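Local coordinates for protein arginyl-trna synthetase (Thermus thermophilus, PDB 1IQ0) that probably catalyses the ATP-dependent attachment of L-arginine to tRNA(Arg), releasing AMP and diphosphate, as a monomeric class I aminoacyl-tRNA synthetase, at residues Ala246-Leu256 and Phe310-Leu319; His359-Leu368 and Leu376-Ala384. All blocks are in the same frame, centred on the assembly; numbering follows the deposited sequence.

In the fold
Contact 1 and contact 2 follow one another along the chain, the first closing before the second opens, and their centres lie about 16 Å apart. Both belong to the catalytic part of the enzyme. Contact 1 joins helix 248-256 to the end of helix 301-312 and the loop that leads to strand 320-323; contact 2 lays helix 361-370 along strand 380-390 of the same mixed sheet. They meet at L368, whose CD2 lies 3.5 Å from I315 CD1 and also touches the F310 ring. Helix 301-312 thus stands between the other two helices, so that apolar contacts lead from helix 248-256 through F310, I315 and L368 toward strand 380-390.

Contact 1. Residues Ala246-Leu256 and Phe310-Leu319; sequences AGLLQKALALL and FWKMGILEGL
With CG anti to its carbonyl carbon (chi1 -62°), L248 carries both methyls toward segment 310-319. CD1 meets W311 CB at 3.7 Å and touches L319 CD2, the L248 and L319 side chains crossing at about a right angle; L319 CD2 itself sits over one face of the W311 ring. CD2 of L248 rests beside the carbonyl oxygen of E317. L316, with a like first torsion (chi1 -69°), packs against the helix. Its CD1 presses on the first turn of helix 248-256, 3.6 Å from L248 O and 3.7 Å from A252 CB, while CD2 lies alongside K251 CB. One helical turn on, L255 CD2 touches both F310 CE1 and I315 CG2.

At the opposite end the extended K251 chain brings NZ to two backbone carbonyls. It hydrogen-bonds E317 O at 2.9 Å, tilted from the carbonyl plane, and A246 O at 3.0 Å, nearly in line with C=O (165°), so one ammonium links the two segments. G318 passes close by, its carbonyl carbon 3.4 Å from A246 CB; a side chain there would run into A246 O.

Helix 301-312 ends in a Schellman motif at G314, and the chain then turns past helix 248-256 toward strand 320-323. A307 of helix 301-312 touches L248 and A252, and I306 of the same helix touches L256.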
loop_
_atom_site.group_PDB
_atom_site.type_symbol
_atom_site.label_atom_id
_atom_site.label_comp_id
_atom_site.label_asym_id
_atom_site.label_seq_id
_atom_site.Cartn_x
_atom_site.Cartn_y
_atom_site.Cartn_z
ATOM N N ALA A 246 -4.846 -5.362 -29.007
ATOM C CA ALA A 246 -4.427 -3.963 -29.098
ATOM C C ALA A 246 -3.087 -3.827 -29.807
ATOM O O ALA A 246 -2.666 -2.722 -30.133
ATOM C CB ALA A 246 -4.334 -3.357 -27.701
ATOM N N GLY A 247 -2.419 -4.953 -30.044
ATOM C CA GLY A 247 -1.125 -4.935 -30.711
ATOM C C GLY A 247 -0.047 -4.139 -29.983
ATOM O O GLY A 247 0.858 -3.607 -30.626
ATOM N N LEU A 248 -0.116 -4.063 -28.652
ATOM C CA LEU A 248 0.875 -3.298 -27.899
ATOM C C LEU A 248 2.292 -3.827 -28.100
ATOM O O LEU A 248 3.244 -3.052 -28.186
ATOM C CB LEU A 248 0.536 -3.281 -26.398
ATOM C CG LEU A 248 -0.788 -2.632 -25.974
ATOM C CD1 LEU A 248 -0.894 -2.585 -24.441
ATOM C CD2 LEU A 248 -0.863 -1.228 -26.546
ATOM N N LEU A 249 2.431 -5.146 -28.183
ATOM C CA LEU A 249 3.740 -5.757 -28.368
ATOM C C LEU A 249 4.453 -5.259 -29.621
ATOM O O LEU A 249 5.558 -4.722 -29.542
ATOM C CB LEU A 249 3.608 -7.277 -28.432
ATOM C CG LEU A 249 4.907 -8.061 -28.636
ATOM C CD1 LEU A 249 5.973 -7.644 -27.607
ATOM C CD2 LEU A 249 4.587 -9.531 -28.507
ATOM N N GLN A 250 3.823 -5.448 -30.777
ATOM C CA GLN A 250 4.404 -5.011 -32.047
ATOM C C GLN A 250 4.697 -3.517 -32.067
ATOM O O GLN A 250 5.727 -3.097 -32.585
ATOM C CB GLN A 250 3.479 -5.365 -33.217
ATOM C CG GLN A 250 3.363 -6.859 -33.483
ATOM C CD GLN A 250 4.717 -7.525 -33.718
ATOM O OE1 GLN A 250 5.470 -7.134 -34.614
ATOM N NE2 GLN A 250 5.028 -8.540 -32.913
ATOM N N LYS A 251 3.787 -2.721 -31.515
ATOM C CA LYS A 251 3.968 -1.276 -31.466
ATOM C C LYS A 251 5.182 -0.915 -30.621
ATOM O O LYS A 251 5.956 -0.029 -30.989
ATOM C CB LYS A 251 2.718 -0.593 -30.894
ATOM C CG LYS A 251 1.487 -0.722 -31.787
ATOM C CD LYS A 251 0.217 -0.169 -31.124
ATOM C CE LYS A 251 -1.019 -0.487 -31.983
ATOM N NZ LYS A 251 -2.299 -0.014 -31.370
ATOM N N ALA A 252 5.350 -1.602 -29.490
ATOM C CA ALA A 252 6.481 -1.332 -28.608
ATOM C C ALA A 252 7.757 -1.733 -29.324
ATOM O O ALA A 252 8.739 -0.992 -29.318
ATOM C CB ALA A 252 6.345 -2.119 -27.290
ATOM N N LEU A 253 7.733 -2.912 -29.938
ATOM C CA LEU A 253 8.883 -3.428 -30.671
ATOM C C LEU A 253 9.296 -2.469 -31.792
ATOM O O LEU A 253 10.480 -2.176 -31.966
ATOM C CB LEU A 253 8.551 -4.809 -31.247
ATOM C CG LEU A 253 9.155 -6.067 -30.601
ATOM C CD1 LEU A 253 9.554 -5.816 -29.175
ATOM C CD2 LEU A 253 8.150 -7.207 -30.698
ATOM N N ALA A 254 8.318 -1.965 -32.539
ATOM C CA ALA A 254 8.605 -1.043 -33.635
ATOM C C ALA A 254 9.193 0.256 -33.105
ATOM O O ALA A 254 10.090 0.828 -33.712
ATOM C CB ALA A 254 7.334 -0.755 -34.436
ATOM N N LEU A 255 8.689 0.725 -31.970
ATOM C CA LEU A 255 9.197 1.961 -31.392
ATOM C C LEU A 255 10.634 1.759 -30.900
ATOM O O LEU A 255 11.499 2.603 -31.131
ATOM C CB LEU A 255 8.287 2.413 -30.246
ATOM C CG LEU A 255 8.683 3.673 -29.471
ATOM C CD1 LEU A 255 8.848 4.857 -30.419
ATOM C CD2 LEU A 255 7.615 3.966 -28.425
ATOM N N LEU A 256 10.900 0.626 -30.258
ATOM C CA LEU A 256 12.243 0.339 -29.749
ATOM C C LEU A 256 13.300 0.140 -30.844
ATOM O O LEU A 256 14.445 0.585 -30.696
ATOM C CB LEU A 256 12.203 -0.894 -28.843
ATOM C CG LEU A 256 11.493 -0.668 -27.509
ATOM C CD1 LEU A 256 11.300 -1.983 -26.764
ATOM C CD2 LEU A 256 12.324 0.306 -26.691
ATOM N N PHE A 310 4.575 0.918 -21.482
ATOM C CA PHE A 310 4.410 2.016 -22.427
ATOM C C PHE A 310 2.959 2.493 -22.492
ATOM O O PHE A 310 2.697 3.694 -22.561
ATOM C CB PHE A 310 4.886 1.594 -23.826
ATOM C CG PHE A 310 6.382 1.700 -24.028
ATOM C CD1 PHE A 310 6.939 1.499 -25.290
ATOM C CD2 PHE A 310 7.231 2.008 -22.967
ATOM C CE1 PHE A 310 8.314 1.602 -25.499
ATOM C CE2 PHE A 310 8.613 2.114 -23.167
ATOM C CZ PHE A 310 9.155 1.911 -24.438
ATOM N N TRP A 311 2.021 1.549 -22.465
ATOM C CA TRP A 311 0.606 1.889 -22.513
ATOM C C TRP A 311 0.199 2.604 -21.231
ATOM O O TRP A 311 -0.521 3.593 -21.268
ATOM C CB TRP A 311 -0.247 0.630 -22.681
ATOM C CG TRP A 311 -1.722 0.897 -22.505
ATOM C CD1 TRP A 311 -2.587 1.415 -23.433
ATOM C CD2 TRP A 311 -2.485 0.720 -21.303
ATOM N NE1 TRP A 311 -3.843 1.573 -22.876
ATOM C CE2 TRP A 311 -3.804 1.156 -21.573
ATOM C CE3 TRP A 311 -2.179 0.241 -20.022
ATOM C CZ2 TRP A 311 -4.815 1.125 -20.608
ATOM C CZ3 TRP A 311 -3.185 0.210 -19.059
ATOM C CH2 TRP A 311 -4.485 0.649 -19.357
ATOM N N LYS A 312 0.666 2.095 -20.096
ATOM C CA LYS A 312 0.346 2.691 -18.800
ATOM C C LYS A 312 0.710 4.169 -18.753
ATOM O O LYS A 312 -0.020 4.974 -18.173
ATOM C CB LYS A 312 1.090 1.965 -17.674
ATOM C CG LYS A 312 0.591 0.555 -17.367
ATOM C CD LYS A 312 1.332 -0.020 -16.160
ATOM C CE LYS A 312 0.767 -1.368 -15.718
ATOM N NZ LYS A 312 1.589 -1.913 -14.590
ATOM N N MET A 313 1.840 4.522 -19.365
ATOM C CA MET A 313 2.290 5.908 -19.364
ATOM C C MET A 313 1.878 6.708 -20.604
ATOM O O MET A 313 2.385 7.801 -20.835
ATOM C CB MET A 313 3.814 5.963 -19.152
ATOM C CG MET A 313 4.235 5.426 -17.766
ATOM S SD MET A 313 6.014 5.322 -17.476
ATOM C CE MET A 313 6.136 6.012 -15.757
ATOM N N GLY A 314 0.960 6.160 -21.396
ATOM C CA GLY A 314 0.469 6.872 -22.567
ATOM C C GLY A 314 1.350 6.908 -23.797
ATOM O O GLY A 314 1.043 7.601 -24.767
ATOM N N ILE A 315 2.445 6.165 -23.770
ATOM C CA ILE A 315 3.352 6.123 -24.901
ATOM C C ILE A 315 2.706 5.339 -26.038
ATOM O O ILE A 315 2.899 5.660 -27.212
ATOM C CB ILE A 315 4.681 5.475 -24.488
ATOM C CG1 ILE A 315 5.330 6.326 -23.390
ATOM C CG2 ILE A 315 5.588 5.312 -25.689
ATOM C CD1 ILE A 315 6.592 5.709 -22.784
ATOM N N LEU A 316 1.923 4.323 -25.684
ATOM C CA LEU A 316 1.235 3.498 -26.677
ATOM C C LEU A 316 -0.266 3.449 -26.410
ATOM O O LEU A 316 -0.703 3.629 -25.278
ATOM C CB LEU A 316 1.785 2.071 -26.668
ATOM C CG LEU A 316 3.213 1.834 -27.165
ATOM C CD1 LEU A 316 3.525 0.340 -27.086
ATOM C CD2 LEU A 316 3.360 2.340 -28.607
ATOM N N GLU A 317 -1.046 3.201 -27.457
ATOM C CA GLU A 317 -2.502 3.110 -27.342
ATOM C C GLU A 317 -3.023 1.834 -28.006
ATOM O O GLU A 317 -2.283 1.145 -28.711
ATOM C CB GLU A 317 -3.161 4.333 -27.990
ATOM C CG GLU A 317 -2.862 5.646 -27.274
ATOM C CD GLU A 317 -3.458 6.855 -27.976
ATOM O OE1 GLU A 317 -4.683 6.882 -28.204
ATOM O OE2 GLU A 317 -2.696 7.787 -28.294
ATOM N N GLY A 318 -4.298 1.525 -27.784
ATOM C CA GLY A 318 -4.881 0.338 -28.384
ATOM C C GLY A 318 -5.945 -0.339 -27.538
ATOM O O GLY A 318 -6.876 -0.951 -28.070
ATOM N N LEU A 319 -5.814 -0.229 -26.219
ATOM C CA LEU A 319 -6.763 -0.833 -25.287
ATOM C C LEU A 319 -8.083 -0.050 -25.230
ATOM O O LEU A 319 -8.089 1.188 -25.227
ATOM C CB LEU A 319 -6.119 -0.905 -23.893
ATOM C CG LEU A 319 -5.666 -2.246 -23.287
ATOM C CD1 LEU A 319 -5.470 -3.306 -24.350
ATOM C CD2 LEU A 319 -4.381 -2.030 -22.484
#

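Contact 2. Residues His359-Leu368 and Leu376-Ala384; sequences HPQALVRAAL and LAEKAHHLA
R365 folds its side chain around the carbonyl of A377 on its way to A380. CB stands well back from A377 O, and CG and CD both come closer. The bend at chi2 (67°) keeps the chain curled about that oxygen instead of letting it run straight past. NE then lies 2.7 Å from A377 O, at an angle too poor for a hydrogen bond, and 3.1 Å from A380 O. Beyond it CZ remains near both carbonyls, and NH2 stays about as far from A380 O as CZ does and turns more toward E378 O, at a long 3.9 Å. Q361 OE1 sits 3.5 Å above the plane of the guanidinium, over its centre. A leucine here lacks NE and the guanidinium, and would probably leave the carbonyls of A377 and A380 without their positive neighbour and Q361 OE1 without the flat group it lies over.

The rest of Q361, which is poorly ordered, slides past H382 in the opposite direction, its CG 3.2 Å from H382 ND1, with amide and ring planes 45° apart. H359, also poorly ordered, sets its O at the edge of the same ring, in plane, 3.2 Å from H382 CE1. Further along the helix the contact turns apolar: V364 CG2 touches A380 CB at 3.9 Å, and L368 leans on A377 and reaches A380 with CD1.

Helix 361-368 and strand 380-384 run antiparallel (173°), their axes 9.1 Å apart. Strand 348-354, parallel to strand 380-390 and next to it in the sheet, bonds to it through T349, N351 and V353. Strand, helix and strand together make a beta-alpha-beta crossover, the building unit of the Rossmann fold that carries catalysis in class I synthetases.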
loop_
_atom_site.group_PDB
_atom_site.type_symbol
_atom_site.label_atom_id
_atom_site.label_comp_id
_atom_site.label_asym_id
_atom_site.label_seq_id
_atom_site.Cartn_x
_atom_site.Cartn_y
_atom_site.Cartn_z
ATOM N N HIS A 359 10.719 -8.968 -12.113
ATOM C CA HIS A 359 11.637 -8.600 -13.186
ATOM C C HIS A 359 12.399 -7.348 -12.755
ATOM O O HIS A 359 11.863 -6.500 -12.039
ATOM C CB HIS A 359 10.865 -8.314 -14.478
ATOM C CG HIS A 359 9.976 -9.437 -14.917
ATOM N ND1 HIS A 359 8.893 -9.862 -14.179
ATOM C CD2 HIS A 359 10.000 -10.212 -16.027
ATOM C CE1 HIS A 359 8.289 -10.850 -14.815
ATOM N NE2 HIS A 359 8.940 -11.081 -15.939
ATOM N N PRO A 360 13.662 -7.211 -13.189
ATOM C CA PRO A 360 14.489 -6.052 -12.833
ATOM C C PRO A 360 13.952 -4.711 -13.341
ATOM O O PRO A 360 13.674 -4.555 -14.532
ATOM C CB PRO A 360 15.844 -6.404 -13.440
ATOM C CG PRO A 360 15.465 -7.193 -14.656
ATOM C CD PRO A 360 14.382 -8.100 -14.119
ATOM N N GLN A 361 13.813 -3.749 -12.431
ATOM C CA GLN A 361 13.322 -2.418 -12.782
ATOM C C GLN A 361 14.202 -1.824 -13.870
ATOM O O GLN A 361 13.764 -0.974 -14.649
ATOM C CB GLN A 361 13.337 -1.496 -11.561
ATOM C CG GLN A 361 12.332 -1.862 -10.484
ATOM C CD GLN A 361 12.344 -0.888 -9.321
ATOM O OE1 GLN A 361 12.156 0.316 -9.505
ATOM N NE2 GLN A 361 12.563 -1.403 -8.116
ATOM N N ALA A 362 15.449 -2.280 -13.913
ATOM C CA ALA A 362 16.409 -1.814 -14.900
ATOM C C ALA A 362 15.852 -1.956 -16.318
ATOM O O ALA A 362 16.118 -1.117 -17.182
ATOM C CB ALA A 362 17.711 -2.604 -14.769
ATOM N N LEU A 363 15.084 -3.021 -16.544
ATOM C CA LEU A 363 14.481 -3.297 -17.849
ATOM C C LEU A 363 13.597 -2.166 -18.371
ATOM O O LEU A 363 13.909 -1.554 -19.392
ATOM C CB LEU A 363 13.650 -4.588 -17.799
ATOM C CG LEU A 363 12.792 -4.909 -19.038
ATOM C CD1 LEU A 363 13.665 -5.366 -20.205
ATOM C CD2 LEU A 363 11.790 -5.988 -18.680
ATOM N N VAL A 364 12.490 -1.892 -17.687
ATOM C CA VAL A 364 11.588 -0.840 -18.150
ATOM C C VAL A 364 12.243 0.522 -18.045
ATOM O O VAL A 364 12.015 1.399 -18.885
ATOM C CB VAL A 364 10.253 -0.826 -17.360
ATOM C CG1 VAL A 364 9.646 -2.214 -17.349
ATOM C CG2 VAL A 364 10.477 -0.313 -15.960
ATOM N N ARG A 365 13.064 0.693 -17.015
ATOM C CA ARG A 365 13.774 1.949 -16.806
ATOM C C ARG A 365 14.576 2.271 -18.059
ATOM O O ARG A 365 14.426 3.341 -18.651
ATOM C CB ARG A 365 14.729 1.832 -15.612
ATOM C CG ARG A 365 14.325 2.641 -14.387
ATOM C CD ARG A 365 13.041 2.123 -13.753
ATOM N NE ARG A 365 12.621 2.941 -12.616
ATOM C CZ ARG A 365 13.320 3.090 -11.494
ATOM N NH1 ARG A 365 14.483 2.472 -11.343
ATOM N NH2 ARG A 365 12.853 3.860 -10.518
ATOM N N ALA A 366 15.421 1.325 -18.461
ATOM C CA ALA A 366 16.264 1.491 -19.638
ATOM C C ALA A 366 15.429 1.629 -20.899
ATOM O O ALA A 366 15.763 2.420 -21.783
ATOM C CB ALA A 366 17.212 0.300 -19.771
ATOM N N ALA A 367 14.346 0.855 -20.981
ATOM C CA ALA A 367 13.475 0.898 -22.145
ATOM C C ALA A 367 12.837 2.276 -22.272
ATOM O O ALA A 367 12.783 2.850 -23.366
ATOM C CB ALA A 367 12.403 -0.183 -22.045
ATOM N N LEU A 368 12.350 2.810 -21.157
ATOM C CA LEU A 368 11.741 4.132 -21.184
ATOM C C LEU A 368 12.772 5.193 -21.593
ATOM O O LEU A 368 12.457 6.101 -22.353
ATOM C CB LEU A 368 11.136 4.474 -19.816
ATOM C CG LEU A 368 9.793 3.818 -19.483
ATOM C CD1 LEU A 368 9.528 3.927 -17.992
ATOM C CD2 LEU A 368 8.675 4.487 -20.280
ATOM N N LEU A 376 10.246 9.770 -17.317
ATOM C CA LEU A 376 9.326 8.713 -16.896
ATOM C C LEU A 376 10.065 7.478 -16.389
ATOM O O LEU A 376 9.536 6.727 -15.575
ATOM C CB LEU A 376 8.401 8.325 -18.050
ATOM C CG LEU A 376 7.349 9.375 -18.424
ATOM C CD1 LEU A 376 6.597 8.936 -19.666
ATOM C CD2 LEU A 376 6.389 9.566 -17.262
ATOM N N ALA A 377 11.293 7.281 -16.859
ATOM C CA ALA A 377 12.090 6.132 -16.441
ATOM C C ALA A 377 12.305 6.120 -14.930
ATOM O O ALA A 377 12.453 5.062 -14.322
ATOM C CB ALA A 377 13.436 6.148 -17.155
ATOM N N GLU A 378 12.322 7.301 -14.324
ATOM C CA GLU A 378 12.533 7.408 -12.885
ATOM C C GLU A 378 11.212 7.306 -12.122
ATOM O O GLU A 378 11.194 7.342 -10.892
ATOM C CB GLU A 378 13.197 8.747 -12.556
ATOM C CG GLU A 378 14.473 9.018 -13.334
ATOM C CD GLU A 378 15.569 8.033 -13.005
ATOM O OE1 GLU A 378 15.970 7.964 -11.824
ATOM O OE2 GLU A 378 16.030 7.326 -13.925
ATOM N N LYS A 379 10.109 7.172 -12.852
ATOM C CA LYS A 379 8.803 7.103 -12.214
ATOM C C LYS A 379 8.129 5.742 -12.289
ATOM O O LYS A 379 6.938 5.620 -12.006
ATOM C CB LYS A 379 7.887 8.179 -12.800
ATOM C CG LYS A 379 8.387 9.600 -12.560
ATOM C CD LYS A 379 8.570 9.872 -11.072
ATOM C CE LYS A 379 9.072 11.284 -10.808
ATOM N NZ LYS A 379 9.264 11.529 -9.347
ATOM N N ALA A 380 8.885 4.719 -12.671
ATOM C CA ALA A 380 8.336 3.371 -12.753
ATOM C C ALA A 380 8.805 2.636 -11.504
ATOM O O ALA A 380 9.911 2.099 -11.469
ATOM C CB ALA A 380 8.843 2.673 -14.007
ATOM N N HIS A 381 7.964 2.612 -10.478
ATOM C CA HIS A 381 8.347 1.976 -9.226
ATOM C C HIS A 381 7.872 0.549 -9.018
ATOM O O HIS A 381 6.898 0.093 -9.612
ATOM C CB HIS A 381 7.862 2.820 -8.045
ATOM C CG HIS A 381 8.191 4.273 -8.169
ATOM N ND1 HIS A 381 7.236 5.230 -8.433
ATOM C CD2 HIS A 381 9.370 4.933 -8.066
ATOM C CE1 HIS A 381 7.812 6.419 -8.484
ATOM N NE2 HIS A 381 9.106 6.266 -8.264
ATOM N N HIS A 382 8.585 -0.135 -8.139
ATOM C CA HIS A 382 8.285 -1.505 -7.761
ATOM C C HIS A 382 8.171 -1.550 -6.241
ATOM O O HIS A 382 8.950 -0.918 -5.523
ATOM C CB HIS A 382 9.408 -2.457 -8.197
ATOM C CG HIS A 382 9.183 -3.102 -9.531
ATOM N ND1 HIS A 382 10.010 -4.087 -10.027
ATOM C CD2 HIS A 382 8.224 -2.910 -10.468
ATOM C CE1 HIS A 382 9.569 -4.475 -11.211
ATOM N NE2 HIS A 382 8.487 -3.776 -11.502
ATOM N N LEU A 383 7.188 -2.286 -5.754
ATOM C CA LEU A 383 7.011 -2.449 -4.329
ATOM C C LEU A 383 7.102 -3.962 -4.154
ATOM O O LEU A 383 6.116 -4.684 -4.329
ATOM C CB LEU A 383 5.644 -1.909 -3.888
ATOM C CG LEU A 383 5.378 -1.807 -2.381
ATOM C CD1 LEU A 383 6.568 -1.156 -1.697
ATOM C CD2 LEU A 383 4.104 -1.003 -2.128
ATOM N N ALA A 384 8.307 -4.439 -3.858
ATOM C CA ALA A 384 8.548 -5.867 -3.684
ATOM C C ALA A 384 8.342 -6.279 -2.232
ATOM O O ALA A 384 8.726 -5.559 -1.313
ATOM C CB ALA A 384 9.966 -6.215 -4.134
#